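Local coordinates for hypothetical protein SpyM3_0169 (Streptococcus pyogenes, PDB 1PG6) that is of unknown function but belongs to the AIM24 family of the cupin clan, named for mitochondrial biogenesis, and holds calcium ions in this crystal, at residues 12-17 with 155-159; 34-40 with 81-87; 26-32 with 89-95. All blocks are in the same frame, centred on the assembly; numbering follows the deposited sequence.

Contact 1: 12-17 with 155-159; sequences RMRFTI and LGTLL
Leu159 sets its CD2 methyl over the middle of the Phe15 ring, 4.3 Å from the ring centroid and 12° off the ring normal, a CH-pi contact. The same ring reaches Thr157 with its CE2 corner, which lies 3.6 Å from Thr157 CG2; the two side chains approach from opposite directions. Phe15 CG sits between the backbone N and the carbonyl carbon (chi1 65°), a rotamer that lays the ring face against Leu159. Met13 CE reaches Leu159 CD1 at 4.1 Å. The Met13 side chain also packs on Ile28 and Leu30.

A water makes the polar link: it donates to Met13 O at 3.0 Å and accepts from Thr157 OG1 at 2.7 Å. Thr157 OG1 has a weak hydrogen bond to Glu107 OE2 as well. At the exposed end the Arg12 guanidinium rests on Leu155, NH1 lying 3.4 Å from Leu155 CB, with one face over Gly156 N. Farther out, Asp124 receives the N-H of Met13 through OD2 and that of Thr157 through OD1, tying both segments to strand 120-124.

Strands 14-17 and 156-159 approach to 9.7 Å between axes with their directions 29° apart. That spacing, filled by side chains rather than backbone bonds, is characteristic of two sheets stacked face to face in a beta sandwich.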
loop_
_atom_site.group_PDB
_atom_site.type_symbol
_atom_site.label_atom_id
_atom_site.label_comp_id
_atom_site.label_asym_id
_atom_site.label_seq_id
_atom_site.Cartn_x
_atom_site.Cartn_y
_atom_site.Cartn_z
ATOM N N ARG A 12 17.873 -3.474 -9.747
ATOM C CA ARG A 12 17.040 -2.874 -8.666
ATOM C C ARG A 12 16.983 -1.360 -8.836
ATOM O O ARG A 12 17.917 -0.748 -9.353
ATOM C CB ARG A 12 17.635 -3.186 -7.290
ATOM C CG ARG A 12 18.081 -4.624 -7.089
ATOM C CD ARG A 12 16.933 -5.610 -7.212
ATOM N NE ARG A 12 17.399 -6.980 -7.023
ATOM C CZ ARG A 12 16.657 -8.062 -7.231
ATOM N NH1 ARG A 12 17.173 -9.268 -7.031
ATOM N NH2 ARG A 12 15.403 -7.939 -7.643
HETATM N N MSE A 13 15.886 -0.757 -8.396
HETATM C CA MSE A 13 15.734 0.687 -8.485
HETATM C C MSE A 13 16.476 1.318 -7.313
HETATM O O MSE A 13 16.648 0.688 -6.268
HETATM C CB MSE A 13 14.257 1.071 -8.403
HETATM C CG MSE A 13 13.595 0.613 -7.109
HETATM SE SE MSE A 13 11.768 1.202 -6.890
HETATM C CE MSE A 13 12.010 2.391 -5.404
ATOM N N ARG A 14 16.926 2.554 -7.488
ATOM C CA ARG A 14 17.609 3.255 -6.411
ATOM C C ARG A 14 16.674 4.388 -6.008
ATOM O O ARG A 14 16.222 5.157 -6.856
ATOM C CB ARG A 14 18.954 3.813 -6.882
ATOM C CG ARG A 14 19.908 4.121 -5.733
ATOM C CD ARG A 14 21.292 4.531 -6.223
ATOM N NE ARG A 14 21.360 5.947 -6.570
ATOM C CZ ARG A 14 21.252 6.937 -5.690
ATOM N NH1 ARG A 14 21.068 6.668 -4.404
ATOM N NH2 ARG A 14 21.331 8.199 -6.094
ATOM N N PHE A 15 16.371 4.482 -4.720
ATOM C CA PHE A 15 15.464 5.518 -4.245
ATOM C C PHE A 15 16.075 6.391 -3.162
ATOM O O PHE A 15 17.078 6.035 -2.546
ATOM C CB PHE A 15 14.177 4.875 -3.721
ATOM C CG PHE A 15 14.384 4.011 -2.511
ATOM C CD1 PHE A 15 14.276 4.544 -1.230
ATOM C CD2 PHE A 15 14.724 2.671 -2.650
ATOM C CE1 PHE A 15 14.507 3.755 -0.107
ATOM C CE2 PHE A 15 14.957 1.875 -1.532
ATOM C CZ PHE A 15 14.849 2.417 -0.260
ATOM N N THR A 16 15.462 7.547 -2.944
ATOM C CA THR A 16 15.909 8.474 -1.920
ATOM C C THR A 16 14.680 9.142 -1.319
ATOM O O THR A 16 14.043 9.980 -1.961
ATOM C CB THR A 16 16.842 9.567 -2.494
ATOM O OG1 THR A 16 18.028 8.963 -3.025
ATOM C CG2 THR A 16 17.233 10.557 -1.403
ATOM N N ILE A 17 14.333 8.741 -0.099
ATOM C CA ILE A 17 13.195 9.327 0.603
ATOM C C ILE A 17 13.733 10.574 1.281
ATOM O O ILE A 17 14.727 10.518 2.005
ATOM C CB ILE A 17 12.628 8.378 1.684
ATOM C CG1 ILE A 17 12.031 7.129 1.034
ATOM C CG2 ILE A 17 11.554 9.094 2.496
ATOM C CD1 ILE A 17 11.553 6.089 2.040
ATOM N N LEU A 155 12.216 -10.458 -4.962
ATOM C CA LEU A 155 13.297 -9.624 -4.460
ATOM C C LEU A 155 13.077 -8.178 -4.885
ATOM O O LEU A 155 12.517 -7.913 -5.949
ATOM C CB LEU A 155 14.643 -10.113 -5.003
ATOM C CG LEU A 155 15.019 -11.572 -4.725
ATOM C CD1 LEU A 155 16.380 -11.871 -5.339
ATOM C CD2 LEU A 155 15.051 -11.827 -3.232
ATOM N N GLY A 156 13.520 -7.248 -4.051
ATOM C CA GLY A 156 13.358 -5.844 -4.375
ATOM C C GLY A 156 12.974 -5.023 -3.167
ATOM O O GLY A 156 13.051 -5.484 -2.027
ATOM N N THR A 157 12.561 -3.790 -3.419
ATOM C CA THR A 157 12.161 -2.903 -2.337
ATOM C C THR A 157 10.692 -2.535 -2.444
ATOM O O THR A 157 10.184 -2.297 -3.534
ATOM C CB THR A 157 12.964 -1.596 -2.358
ATOM O OG1 THR A 157 14.358 -1.887 -2.217
ATOM C CG2 THR A 157 12.517 -0.687 -1.219
ATOM N N LEU A 158 10.020 -2.495 -1.298
ATOM C CA LEU A 158 8.621 -2.114 -1.222
ATOM C C LEU A 158 8.580 -0.785 -0.478
ATOM O O LEU A 158 9.250 -0.627 0.543
ATOM C CB LEU A 158 7.813 -3.144 -0.426
ATOM C CG LEU A 158 6.468 -2.648 0.133
ATOM C CD1 LEU A 158 5.453 -2.511 -1.003
ATOM C CD2 LEU A 158 5.947 -3.629 1.180
ATOM N N LEU A 159 7.830 0.175 -1.000
ATOM C CA LEU A 159 7.682 1.458 -0.321
ATOM C C LEU A 159 6.228 1.533 0.140
ATOM O O LEU A 159 5.311 1.454 -0.677
ATOM C CB LEU A 159 7.984 2.635 -1.264
ATOM C CG LEU A 159 9.406 2.765 -1.819
ATOM C CD1 LEU A 159 9.532 4.053 -2.634
ATOM C CD2 LEU A 159 10.410 2.775 -0.677
HETATM O O HOH W 1 15.602 -1.633 -4.634
#

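Contact 2: 34-40 with 81-87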
loop_
_atom_site.group_PDB
_atom_site.type_symbol
_atom_site.label_atom_id
_atom_site.label_comp_id
_atom_site.label_asym_id
_atom_site.label_seq_id
_atom_site.Cartn_x
_atom_site.Cartn_y
_atom_site.Cartn_z
ATOM N N GLY A 34 14.798 -0.780 -16.460
ATOM C CA GLY A 34 14.241 -0.884 -15.120
ATOM C C GLY A 34 12.808 -0.395 -15.032
ATOM O O GLY A 34 12.386 0.466 -15.806
ATOM N N SER A 35 12.050 -0.941 -14.087
ATOM C CA SER A 35 10.658 -0.542 -13.920
ATOM C C SER A 35 10.247 -0.543 -12.458
ATOM O O SER A 35 10.948 -1.073 -11.595
ATOM C CB SER A 35 9.736 -1.489 -14.686
ATOM O OG SER A 35 9.699 -2.761 -14.064
ATOM N N VAL A 36 9.091 0.048 -12.189
ATOM C CA VAL A 36 8.577 0.104 -10.835
ATOM C C VAL A 36 7.069 0.257 -10.846
ATOM O O VAL A 36 6.513 0.982 -11.674
ATOM C CB VAL A 36 9.198 1.284 -10.053
ATOM C CG1 VAL A 36 8.937 2.592 -10.780
ATOM C CG2 VAL A 36 8.632 1.332 -8.647
ATOM N N TYR A 37 6.413 -0.450 -9.933
ATOM C CA TYR A 37 4.966 -0.372 -9.788
ATOM C C TYR A 37 4.726 0.815 -8.864
ATOM O O TYR A 37 5.472 1.010 -7.903
ATOM C CB TYR A 37 4.402 -1.626 -9.119
ATOM C CG TYR A 37 4.598 -2.916 -9.881
ATOM C CD1 TYR A 37 5.743 -3.696 -9.698
ATOM C CD2 TYR A 37 3.627 -3.368 -10.773
ATOM C CE1 TYR A 37 5.910 -4.901 -10.384
ATOM C CE2 TYR A 37 3.787 -4.568 -11.463
ATOM C CZ TYR A 37 4.924 -5.327 -11.266
ATOM O OH TYR A 37 5.072 -6.520 -11.942
ATOM N N LEU A 38 3.690 1.599 -9.137
ATOM C CA LEU A 38 3.403 2.756 -8.296
ATOM C C LEU A 38 1.925 3.016 -8.063
ATOM O O LEU A 38 1.070 2.676 -8.886
ATOM C CB LEU A 38 4.035 4.020 -8.885
ATOM C CG LEU A 38 3.663 4.360 -10.328
ATOM C CD1 LEU A 38 3.212 5.807 -10.446
ATOM C CD2 LEU A 38 4.871 4.100 -11.213
ATOM N N GLN A 39 1.645 3.617 -6.915
ATOM C CA GLN A 39 0.296 3.993 -6.521
ATOM C C GLN A 39 -0.260 4.894 -7.618
ATOM O O GLN A 39 0.375 5.875 -8.000
ATOM C CB GLN A 39 0.369 4.755 -5.197
ATOM C CG GLN A 39 -0.916 5.404 -4.731
ATOM C CD GLN A 39 -0.692 6.265 -3.500
ATOM O OE1 GLN A 39 -0.596 5.757 -2.379
ATOM N NE2 GLN A 39 -0.577 7.575 -3.705
ATOM N N GLN A 40 -1.439 4.559 -8.132
ATOM C CA GLN A 40 -2.025 5.361 -9.194
ATOM C C GLN A 40 -2.058 6.830 -8.792
ATOM O O GLN A 40 -2.485 7.168 -7.691
ATOM C CB GLN A 40 -3.449 4.900 -9.506
ATOM C CG GLN A 40 -4.030 5.586 -10.728
ATOM C CD GLN A 40 -5.532 5.432 -10.842
ATOM O OE1 GLN A 40 -6.111 5.684 -11.897
ATOM N NE2 GLN A 40 -6.175 5.033 -9.749
ATOM N N PHE A 81 -5.512 0.171 -9.568
ATOM C CA PHE A 81 -5.000 1.406 -8.987
ATOM C C PHE A 81 -3.485 1.408 -8.835
ATOM O O PHE A 81 -2.923 2.166 -8.044
ATOM C CB PHE A 81 -5.675 1.661 -7.642
ATOM C CG PHE A 81 -7.171 1.584 -7.709
ATOM C CD1 PHE A 81 -7.830 0.384 -7.465
ATOM C CD2 PHE A 81 -7.920 2.695 -8.079
ATOM C CE1 PHE A 81 -9.215 0.291 -7.585
ATOM C CE2 PHE A 81 -9.306 2.614 -8.204
ATOM C CZ PHE A 81 -9.955 1.408 -7.958
ATOM N N ILE A 82 -2.834 0.543 -9.605
ATOM C CA ILE A 82 -1.385 0.449 -9.602
ATOM C C ILE A 82 -0.905 0.555 -11.045
ATOM O O ILE A 82 -1.367 -0.181 -11.919
ATOM C CB ILE A 82 -0.895 -0.886 -9.003
ATOM C CG1 ILE A 82 -1.288 -0.966 -7.525
ATOM C CG2 ILE A 82 0.618 -1.000 -9.158
ATOM C CD1 ILE A 82 -0.848 -2.247 -6.834
ATOM N N THR A 83 0.003 1.491 -11.292
ATOM C CA THR A 83 0.549 1.687 -12.626
ATOM C C THR A 83 2.019 1.305 -12.620
ATOM O O THR A 83 2.596 1.033 -11.566
ATOM C CB THR A 83 0.392 3.153 -13.086
ATOM O OG1 THR A 83 1.037 4.023 -12.152
ATOM C CG2 THR A 83 -1.078 3.521 -13.172
ATOM N N GLN A 84 2.633 1.270 -13.796
ATOM C CA GLN A 84 4.039 0.905 -13.864
ATOM C C GLN A 84 4.821 1.862 -14.743
ATOM O O GLN A 84 4.385 2.218 -15.836
ATOM C CB GLN A 84 4.182 -0.533 -14.370
ATOM C CG GLN A 84 5.591 -1.097 -14.244
ATOM C CD GLN A 84 5.616 -2.618 -14.252
ATOM O OE1 GLN A 84 5.145 -3.255 -15.194
ATOM N NE2 GLN A 84 6.170 -3.204 -13.196
ATOM N N ALA A 85 5.977 2.282 -14.245
ATOM C CA ALA A 85 6.842 3.196 -14.971
ATOM C C ALA A 85 8.032 2.421 -15.520
ATOM O O ALA A 85 8.657 1.645 -14.798
ATOM C CB ALA A 85 7.319 4.305 -14.045
HETATM N N MSE A 86 8.322 2.613 -16.804
HETATM C CA MSE A 86 9.446 1.942 -17.454
HETATM C C MSE A 86 10.471 2.964 -17.923
HETATM O O MSE A 86 10.113 4.056 -18.363
HETATM C CB MSE A 86 8.970 1.115 -18.653
HETATM C CG MSE A 86 8.379 -0.237 -18.293
HETATM SE SE MSE A 86 6.632 -0.140 -17.492
HETATM C CE MSE A 86 5.590 -0.768 -18.998
ATOM N N SER A 87 11.746 2.600 -17.839
ATOM C CA SER A 87 12.820 3.497 -18.242
ATOM C C SER A 87 13.613 2.980 -19.438
ATOM O O SER A 87 13.976 1.804 -19.501
ATOM C CB SER A 87 13.769 3.728 -17.063
ATOM O OG SER A 87 14.757 4.692 -17.375
#
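Val36 and Ala85 form a hydrogen-bonded antiparallel pair: Ala85 N gives to Val36 O at 2.9 Å with an N-H...O angle of 166°, and Val36 N returns a bond to Ala85 O. Leu38 and Thr83 repeat the exchange, the Leu38 N to Thr83 O bond being the shorter at 2.7 Å. One hydrogen bond closes each end. Ser87 N gives to Gly34 O at 3.0 Å, and Gln40 N gives to Phe81 O at 2.8 Å, this donor standing 41° out of the carbonyl plane.

The non-hydrogen-bonded residues turn their backbone polar groups outward to the flanking strands. Ser35, Tyr37 and Gln39 bond to Gly125, Leu123 and Leu121, while Gln84 and Met86 bond to Asn53 and Thr51. Ile82 O accepts from Lys55 NZ.

In the non-hydrogen-bonded pair between Val36-Ala85 and Leu38-Thr83, Gln84 lies beside Tyr37. The Gln84 amide nitrogen hovers over the ring centre, 3.0 Å above the plane and closest to CZ, with amide and ring planes 41° apart. Gln84 CG is anti to its backbone nitrogen and the chain runs on extended, carrying NE2 to the level of the ring.

The face of Val36, Leu38, Thr83 and Ala85 is largely apolar, Leu38 CD2 meeting Ala85 CB at 3.7 Å, though Thr83 OG1 lies 3.2 Å from Leu38 CG. Ser87 OG bonds to Gly89 O.

This implies an interior pair bonded through its backbone across and to both flanks, one face largely apolar but for a threonine hydroxyl, the other with an amide over an electron-rich ring.

Contact 3: 26-32 with 89-95; sequences VEIDLEH and GDGKLAL
Leu30 and Gly91 exchange two backbone hydrogen bonds of 2.8 Å each, Leu30 N to Gly91 O and Gly91 N to Leu30 O, the second almost straight at 174°. Ile28 with Leu93 and Val26 with Leu95 are doubly bonded in the same way. Gly91 O has a further donor, a water that also gives a hydrogen bond to Asp29 OD2 at 2.8 Å. The carboxylate lies alongside the Lys92 chain, Lys92 CG being 3.2 Å from Asp29 OD2. Lys92 NZ stays 4.5 Å from OD2, too far for a salt bridge, and Asp29 OD1 has a weak, long ion pair with Arg14. A second water joins His32 N to Asp90 OD1. At the His32-Gly89 end, Gly89 N points at the edge of the His32 ring, in its plane, making a weak bond to ND1 with an angle of 118°. This would need ND1 to be unprotonated.

The two are the middle strands of a four-stranded antiparallel sheet (14-17, 26-30, 91-95, 43-46), forming one wall of a beta sandwich, as expected for the cupin clan. Glu27, Asp29 and Lys92 line its outer face.

The inner face is hydrocarbon. The first torsion of Leu93 (chi1 71°) swings CD2 to 3.7 Å from Ile28 CB and also against Leu30 CD1. Ile28 CD1 meets Leu95 CD1 at 3.8 Å, and Val26 CG1 presses tightly on Leu95 CB at 3.5 Å. From the facing sheet Ala85 touches Leu93.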
loop_
_atom_site.group_PDB
_atom_site.type_symbol
_atom_site.label_atom_id
_atom_site.label_comp_id
_atom_site.label_asym_id
_atom_site.label_seq_id
_atom_site.Cartn_x
_atom_site.Cartn_y
_atom_site.Cartn_z
ATOM N N VAL A 26 9.667 10.931 -2.833
ATOM C CA VAL A 26 10.674 9.903 -3.018
ATOM C C VAL A 26 11.198 10.022 -4.443
ATOM O O VAL A 26 10.433 9.979 -5.404
ATOM C CB VAL A 26 10.114 8.469 -2.772
ATOM C CG1 VAL A 26 8.919 8.197 -3.661
ATOM C CG2 VAL A 26 11.212 7.437 -3.006
ATOM N N GLU A 27 12.506 10.228 -4.560
ATOM C CA GLU A 27 13.152 10.350 -5.857
ATOM C C GLU A 27 13.671 8.965 -6.205
ATOM O O GLU A 27 14.382 8.341 -5.413
ATOM C CB GLU A 27 14.315 11.345 -5.798
ATOM C CG GLU A 27 13.933 12.753 -5.364
ATOM C CD GLU A 27 15.137 13.685 -5.304
ATOM O OE1 GLU A 27 16.135 13.331 -4.643
ATOM O OE2 GLU A 27 15.086 14.772 -5.915
ATOM N N ILE A 28 13.315 8.490 -7.392
ATOM C CA ILE A 28 13.707 7.159 -7.837
ATOM C C ILE A 28 14.553 7.179 -9.102
ATOM O O ILE A 28 14.213 7.849 -10.074
ATOM C CB ILE A 28 12.452 6.299 -8.109
ATOM C CG1 ILE A 28 11.650 6.127 -6.813
ATOM C CG2 ILE A 28 12.847 4.946 -8.674
ATOM C CD1 ILE A 28 10.337 5.396 -7.010
ATOM N N ASP A 29 15.663 6.448 -9.077
ATOM C CA ASP A 29 16.543 6.350 -10.235
ATOM C C ASP A 29 16.367 4.970 -10.842
ATOM O O ASP A 29 16.495 3.955 -10.153
ATOM C CB ASP A 29 18.012 6.551 -9.845
ATOM C CG ASP A 29 18.338 7.992 -9.536
ATOM O OD1 ASP A 29 18.451 8.338 -8.341
ATOM O OD2 ASP A 29 18.475 8.784 -10.492
ATOM N N LEU A 30 16.061 4.943 -12.133
ATOM C CA LEU A 30 15.860 3.691 -12.853
ATOM C C LEU A 30 16.921 3.495 -13.926
ATOM O O LEU A 30 17.189 4.397 -14.717
ATOM C CB LEU A 30 14.481 3.672 -13.517
ATOM C CG LEU A 30 13.240 3.626 -12.622
ATOM C CD1 LEU A 30 11.996 3.650 -13.493
ATOM C CD2 LEU A 30 13.266 2.376 -11.766
ATOM N N GLU A 31 17.526 2.314 -13.941
ATOM C CA GLU A 31 18.535 1.994 -14.939
ATOM C C GLU A 31 17.806 1.583 -16.210
ATOM O O GLU A 31 16.587 1.401 -16.202
ATOM C CB GLU A 31 19.419 0.841 -14.460
ATOM C CG GLU A 31 20.573 1.261 -13.566
ATOM C CD GLU A 31 21.529 0.119 -13.285
ATOM O OE1 GLU A 31 21.193 -0.755 -12.459
ATOM O OE2 GLU A 31 22.616 0.089 -13.901
ATOM N N HIS A 32 18.549 1.438 -17.300
ATOM C CA HIS A 32 17.947 1.040 -18.563
ATOM C C HIS A 32 17.180 -0.266 -18.374
ATOM O O HIS A 32 17.690 -1.213 -17.777
ATOM C CB HIS A 32 19.025 0.853 -19.631
ATOM C CG HIS A 32 18.485 0.428 -20.958
ATOM N ND1 HIS A 32 17.565 1.178 -21.662
ATOM C CD2 HIS A 32 18.723 -0.672 -21.709
ATOM C CE1 HIS A 32 17.261 0.557 -22.786
ATOM N NE2 HIS A 32 17.951 -0.570 -22.840
ATOM N N GLY A 89 16.915 3.676 -20.769
ATOM C CA GLY A 89 18.190 4.309 -20.486
ATOM C C GLY A 89 18.121 4.727 -19.029
ATOM O O GLY A 89 17.222 4.282 -18.316
ATOM N N ASP A 90 19.045 5.564 -18.567
ATOM C CA ASP A 90 19.007 6.008 -17.176
ATOM C C ASP A 90 17.910 7.054 -17.019
ATOM O O ASP A 90 17.937 8.093 -17.675
ATOM C CB ASP A 90 20.355 6.601 -16.752
ATOM C CG ASP A 90 21.448 5.555 -16.649
ATOM O OD1 ASP A 90 21.241 4.538 -15.951
ATOM O OD2 ASP A 90 22.518 5.752 -17.259
ATOM N N GLY A 91 16.940 6.775 -16.154
ATOM C CA GLY A 91 15.850 7.712 -15.956
ATOM C C GLY A 91 15.559 8.037 -14.504
ATOM O O GLY A 91 16.035 7.357 -13.596
ATOM N N LYS A 92 14.764 9.080 -14.289
ATOM C CA LYS A 92 14.411 9.505 -12.944
ATOM C C LYS A 92 12.937 9.860 -12.829
ATOM O O LYS A 92 12.301 10.260 -13.801
ATOM C CB LYS A 92 15.239 10.729 -12.542
ATOM C CG LYS A 92 16.742 10.524 -12.554
ATOM C CD LYS A 92 17.460 11.808 -12.169
ATOM C CE LYS A 92 18.972 11.652 -12.245
ATOM N NZ LYS A 92 19.670 12.912 -11.860
ATOM N N LEU A 93 12.389 9.700 -11.632
ATOM C CA LEU A 93 11.001 10.062 -11.401
ATOM C C LEU A 93 10.842 10.316 -9.914
ATOM O O LEU A 93 11.656 9.867 -9.108
ATOM C CB LEU A 93 10.040 8.963 -11.866
ATOM C CG LEU A 93 9.928 7.642 -11.110
ATOM C CD1 LEU A 93 8.571 7.011 -11.409
ATOM C CD2 LEU A 93 11.057 6.703 -11.503
ATOM N N ALA A 94 9.806 11.060 -9.556
ATOM C CA ALA A 94 9.552 11.374 -8.160
ATOM C C ALA A 94 8.097 11.056 -7.872
ATOM O O ALA A 94 7.224 11.347 -8.687
ATOM C CB ALA A 94 9.838 12.855 -7.893
ATOM N N LEU A 95 7.852 10.451 -6.716
ATOM C CA LEU A 95 6.503 10.077 -6.308
ATOM C C LEU A 95 6.116 10.770 -5.018
ATOM O O LEU A 95 6.972 11.112 -4.200
ATOM C CB LEU A 95 6.412 8.572 -6.055
ATOM C CG LEU A 95 6.867 7.612 -7.148
ATOM C CD1 LEU A 95 6.669 6.168 -6.667
ATOM C CD2 LEU A 95 6.079 7.888 -8.414
HETATM O O HOH W 2 18.932 7.883 -13.092
HETATM O O HOH W 3 21.693 2.114 -17.067
#

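Contacts 2 and 3 are in-sheet strand pairings in opposite walls of one sandwich, whereas contact 1 spans the gap between the walls. Chain order links them: strand 26-30 leads into 35-39 and 82-87 into 91-95, so both strands of contact 3 have their chain neighbours in contact 2. Met13 joins all three, its SE 3.6 Å from Val36 CG2 and its CE 3.8 Å from Ile28 CD1. Backbone bonds dominate contacts 2 and 3, while contact 1 relies on methyls, a ring and one water. Each is partly buried, its apolar side facing the gap between the walls. Contact 3 lies farthest from the chain centre and carries the charged, water-bridged outer face.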